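Local coordinates for sortase family protein (Clostridium perfringens, PDB 4D70), which is a class D sortase, a cysteine transpeptidase that probably cleaves sorting signals and joins the cut protein to an amine nucleophile, at residues R118-L123 / Y178-K183. Sequence-based numbering, arbitrary orientation.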
ATOM      1  N   ARG A 118      -5.427 -10.290   6.772  1.00 43.37           N
ATOM      2  CA  ARG A 118      -6.369 -10.931   7.673  1.00 48.25           C
ATOM      3  C   ARG A 118      -6.156 -10.476   9.113  1.00 42.73           C
ATOM      4  O   ARG A 118      -7.110 -10.387   9.845  1.00 44.02           O
ATOM      5  CB  ARG A 118      -6.317 -12.460   7.591  1.00 47.72           C
ATOM      6  CG  ARG A 118      -5.031 -13.101   8.089  1.00 54.37           C
ATOM      7  CD  ARG A 118      -4.894 -14.537   7.565  1.00 58.98           C
ATOM      8  NE  ARG A 118      -3.613 -15.179   7.906  1.00 68.52           N
ATOM      9  CZ  ARG A 118      -3.344 -15.846   9.045  1.00 81.69           C
ATOM     10  NH1 ARG A 118      -4.252 -15.978  10.023  1.00 79.16           N
ATOM     11  NH2 ARG A 118      -2.136 -16.391   9.212  1.00 81.01           N
ATOM     12  N   ASN A 119      -4.908 -10.209   9.513  1.00 40.93           N
ATOM     13  CA  ASN A 119      -4.618  -9.743  10.876  1.00 43.65           C
ATOM     14  C   ASN A 119      -4.373  -8.241  11.062  1.00 40.04           C
ATOM     15  O   ASN A 119      -3.760  -7.783  12.063  1.00 38.02           O
ATOM     16  CB  ASN A 119      -3.420 -10.496  11.384  1.00 40.45           C
ATOM     17  CG  ASN A 119      -3.765 -11.952  11.648  1.00 50.04           C
ATOM     18  OD1 ASN A 119      -4.815 -12.249  12.199  1.00 46.59           O
ATOM     19  ND2 ASN A 119      -2.901 -12.851  11.237  1.00 49.32           N
ATOM     20  N   ILE A 120      -4.874  -7.459  10.147  1.00 35.25           N
ATOM     21  CA  ILE A 120      -4.633  -6.023  10.248  1.00 34.34           C
ATOM     22  C   ILE A 120      -5.208  -5.388  11.541  1.00 37.22           C
ATOM     23  O   ILE A 120      -4.691  -4.363  12.037  1.00 31.57           O
ATOM     24  CB  ILE A 120      -5.100  -5.295   8.973  1.00 34.14           C
ATOM     25  CG1 ILE A 120      -4.440  -3.925   8.915  1.00 33.19           C
ATOM     26  CG2 ILE A 120      -6.628  -5.176   8.874  1.00 33.76           C
ATOM     27  CD1 ILE A 120      -4.495  -3.290   7.582  1.00 27.87           C
ATOM     28  N   ASP A 121      -6.252  -5.991  12.101  1.00 31.71           N
ATOM     29  CA  ASP A 121      -6.864  -5.487  13.352  1.00 34.93           C
ATOM     30  C   ASP A 121      -5.886  -5.563  14.564  1.00 31.14           C
ATOM     31  O   ASP A 121      -6.139  -4.966  15.614  1.00 31.79           O
ATOM     32  CB  ASP A 121      -8.098  -6.303  13.658  1.00 39.79           C
ATOM     33  CG  ASP A 121      -7.755  -7.801  13.654  1.00 49.27           C
ATOM     34  OD1 ASP A 121      -7.623  -8.419  12.573  1.00 50.79           O
ATOM     35  OD2 ASP A 121      -7.443  -8.315  14.707  1.00 49.23           O
ATOM     36  N   LYS A 122      -4.784  -6.297  14.437  1.00 27.88           N
ATOM     37  CA  LYS A 122      -3.798  -6.313  15.485  1.00 30.04           C
ATOM     38  C   LYS A 122      -2.870  -5.114  15.473  1.00 28.64           C
ATOM     39  O   LYS A 122      -2.206  -4.879  16.431  1.00 27.71           O
ATOM     40  CB  LYS A 122      -2.981  -7.597  15.409  1.00 37.73           C
ATOM     41  CG  LYS A 122      -3.900  -8.836  15.382  1.00 44.79           C
ATOM     42  CD  LYS A 122      -3.449  -9.825  16.432  1.00 62.02           C
ATOM     43  CE  LYS A 122      -3.851 -11.251  16.105  1.00 68.69           C
ATOM     44  NZ  LYS A 122      -2.656 -11.928  15.545  1.00 72.71           N
ATOM     45  N   LEU A 123      -2.830  -4.364  14.384  1.00 25.01           N
ATOM     46  CA  LEU A 123      -1.983  -3.210  14.361  1.00 26.27           C
ATOM     47  C   LEU A 123      -2.493  -2.140  15.327  1.00 23.12           C
ATOM     48  O   LEU A 123      -3.672  -1.959  15.469  1.00 22.87           O
ATOM     49  CB  LEU A 123      -1.878  -2.622  12.937  1.00 24.64           C
ATOM     50  CG  LEU A 123      -1.160  -3.521  11.943  1.00 28.06           C
ATOM     51  CD1 LEU A 123      -1.095  -2.858  10.600  1.00 28.12           C
ATOM     52  CD2 LEU A 123       0.228  -3.883  12.462  1.00 29.87           C
ATOM     53  N   TYR A 178     -12.209  -0.350   7.011  1.00 25.14           N
ATOM     54  CA  TYR A 178     -11.297  -0.237   8.141  1.00 23.24           C
ATOM     55  C   TYR A 178     -10.088   0.507   7.571  1.00 22.35           C
ATOM     56  O   TYR A 178      -9.500   0.104   6.541  1.00 22.44           O
ATOM     57  CB  TYR A 178     -10.907  -1.630   8.610  1.00 25.02           C
ATOM     58  CG  TYR A 178     -10.122  -1.668   9.908  1.00 24.28           C
ATOM     59  CD1 TYR A 178     -10.779  -1.757  11.120  1.00 28.82           C
ATOM     60  CD2 TYR A 178      -8.745  -1.700   9.915  1.00 27.91           C
ATOM     61  CE1 TYR A 178     -10.075  -1.830  12.310  1.00 32.53           C
ATOM     62  CE2 TYR A 178      -8.017  -1.746  11.129  1.00 26.83           C
ATOM     63  CZ  TYR A 178      -8.676  -1.842  12.287  1.00 27.32           C
ATOM     64  OH  TYR A 178      -7.972  -1.904  13.460  1.00 29.10           O
ATOM     65  N   ILE A 179      -9.751   1.602   8.209  1.00 18.69           N
ATOM     66  CA  ILE A 179      -8.729   2.546   7.761  1.00 18.99           C
ATOM     67  C   ILE A 179      -7.572   2.615   8.748  1.00 17.04           C
ATOM     68  O   ILE A 179      -7.746   2.917   9.896  1.00 22.71           O
ATOM     69  CB  ILE A 179      -9.339   3.947   7.626  1.00 19.21           C
ATOM     70  CG1 ILE A 179     -10.684   3.913   6.824  1.00 21.79           C
ATOM     71  CG2 ILE A 179      -8.345   4.908   7.002  1.00 23.21           C
ATOM     72  CD1 ILE A 179     -10.575   3.317   5.442  1.00 25.02           C
ATOM     73  N   VAL A 180      -6.360   2.453   8.244  1.00 18.20           N
ATOM     74  CA  VAL A 180      -5.142   2.643   8.997  1.00 17.81           C
ATOM     75  C   VAL A 180      -4.376   3.768   8.315  1.00 19.04           C
ATOM     76  O   VAL A 180      -4.072   3.656   7.126  1.00 21.06           O
ATOM     77  CB  VAL A 180      -4.327   1.348   8.981  1.00 20.34           C
ATOM     78  CG1 VAL A 180      -3.018   1.531   9.719  1.00 23.18           C
ATOM     79  CG2 VAL A 180      -5.086   0.213   9.674  1.00 21.23           C
ATOM     80  N   LYS A 181      -4.044   4.798   9.078  1.00 17.51           N
ATOM     81  CA  LYS A 181      -3.223   5.901   8.609  1.00 18.08           C
ATOM     82  C   LYS A 181      -1.941   5.974   9.403  1.00 20.32           C
ATOM     83  O   LYS A 181      -1.908   5.632  10.618  1.00 17.77           O
ATOM     84  CB  LYS A 181      -3.989   7.231   8.711  1.00 20.29           C
ATOM     85  CG  LYS A 181      -5.159   7.270   7.651  1.00 23.13           C
ATOM     86  CD  LYS A 181      -5.808   8.656   7.577  1.00 23.48           C
ATOM     87  CE  LYS A 181      -6.770   8.824   6.390  1.00 26.31           C
ATOM     88  NZ  LYS A 181      -6.041   9.109   5.116  1.00 24.57           N
ATOM     89  N   ALA A 182      -0.899   6.458   8.747  1.00 18.84           N
ATOM     90  CA  ALA A 182       0.425   6.444   9.317  1.00 19.71           C
ATOM     91  C   ALA A 182       1.171   7.658   8.720  1.00 21.61           C
ATOM     92  O   ALA A 182       0.909   8.079   7.583  1.00 20.05           O
ATOM     93  CB  ALA A 182       1.114   5.143   8.971  1.00 20.49           C
ATOM     94  N   LYS A 183       2.068   8.215   9.520  1.00 20.51           N
ATOM     95  CA  LYS A 183       2.861   9.356   9.132  1.00 21.52           C
ATOM     96  C   LYS A 183       4.321   8.945   8.926  1.00 23.17           C
ATOM     97  O   LYS A 183       4.837   8.087   9.638  1.00 22.83           O
ATOM     98  CB  LYS A 183       2.809  10.434  10.221  1.00 27.39           C
ATOM     99  CG  LYS A 183       3.348   9.919  11.569  1.00 34.04           C
ATOM    100  CD  LYS A 183       3.442  10.948  12.724  1.00 46.86           C
ATOM    101  CE  LYS A 183       4.211  10.321  13.918  1.00 45.91           C
ATOM    102  NZ  LYS A 183       4.246  11.226  15.102  1.00 47.62           N
TER
HETATM  103  O   HOH W   1      -5.529  -2.013  13.284  1.00 28.07           O
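The phenol ring of Y178 meets the 118-123 loop obliquely, I120 CG2 coming to 4.2 Å from Y178 CD2, while a water sits at its edge, in the ring plane. D121 CA lies 3.8 Å from Y178 OH. That water shows how one solvent molecule can tie a side chain to a loop when no direct hydrogen bond links the two. It accepts from Y178 OH at a short 2.5 Å and donates to two backbone carbonyls of the loop, I120 O and L123 O. Three bonds therefore hold it, and the hydroxyl proton is directed at the water. CG of Y178 lies anti to the backbone N (chi1 -171°), which carries the ring off the strand toward the loop. The strand, 176-184, belongs to the mixed sheet of the sortase beta-barrel fold, paired antiparallel with strands 137-148 and 163-171; the loop joins strands 112-113 and 128-132 and packs over this part of the sheet. Its 3-10 turn is closed by backbone bonds from K122 N to N119 O and from L123 N to I120 O, so I120 O serves both the turn and the water. Deeper in, I120 and V180 approach tip to tip, I120 CD1 4.1 Å from V180 CG2. An extended isoleucine chain, with chi1 -162° and chi2 164°, takes the terminal methyl that far. The I120 side chain also touches I167 and T169 on strand 163-171, whereas the end of the exposed D121 side chain leads away from the strand.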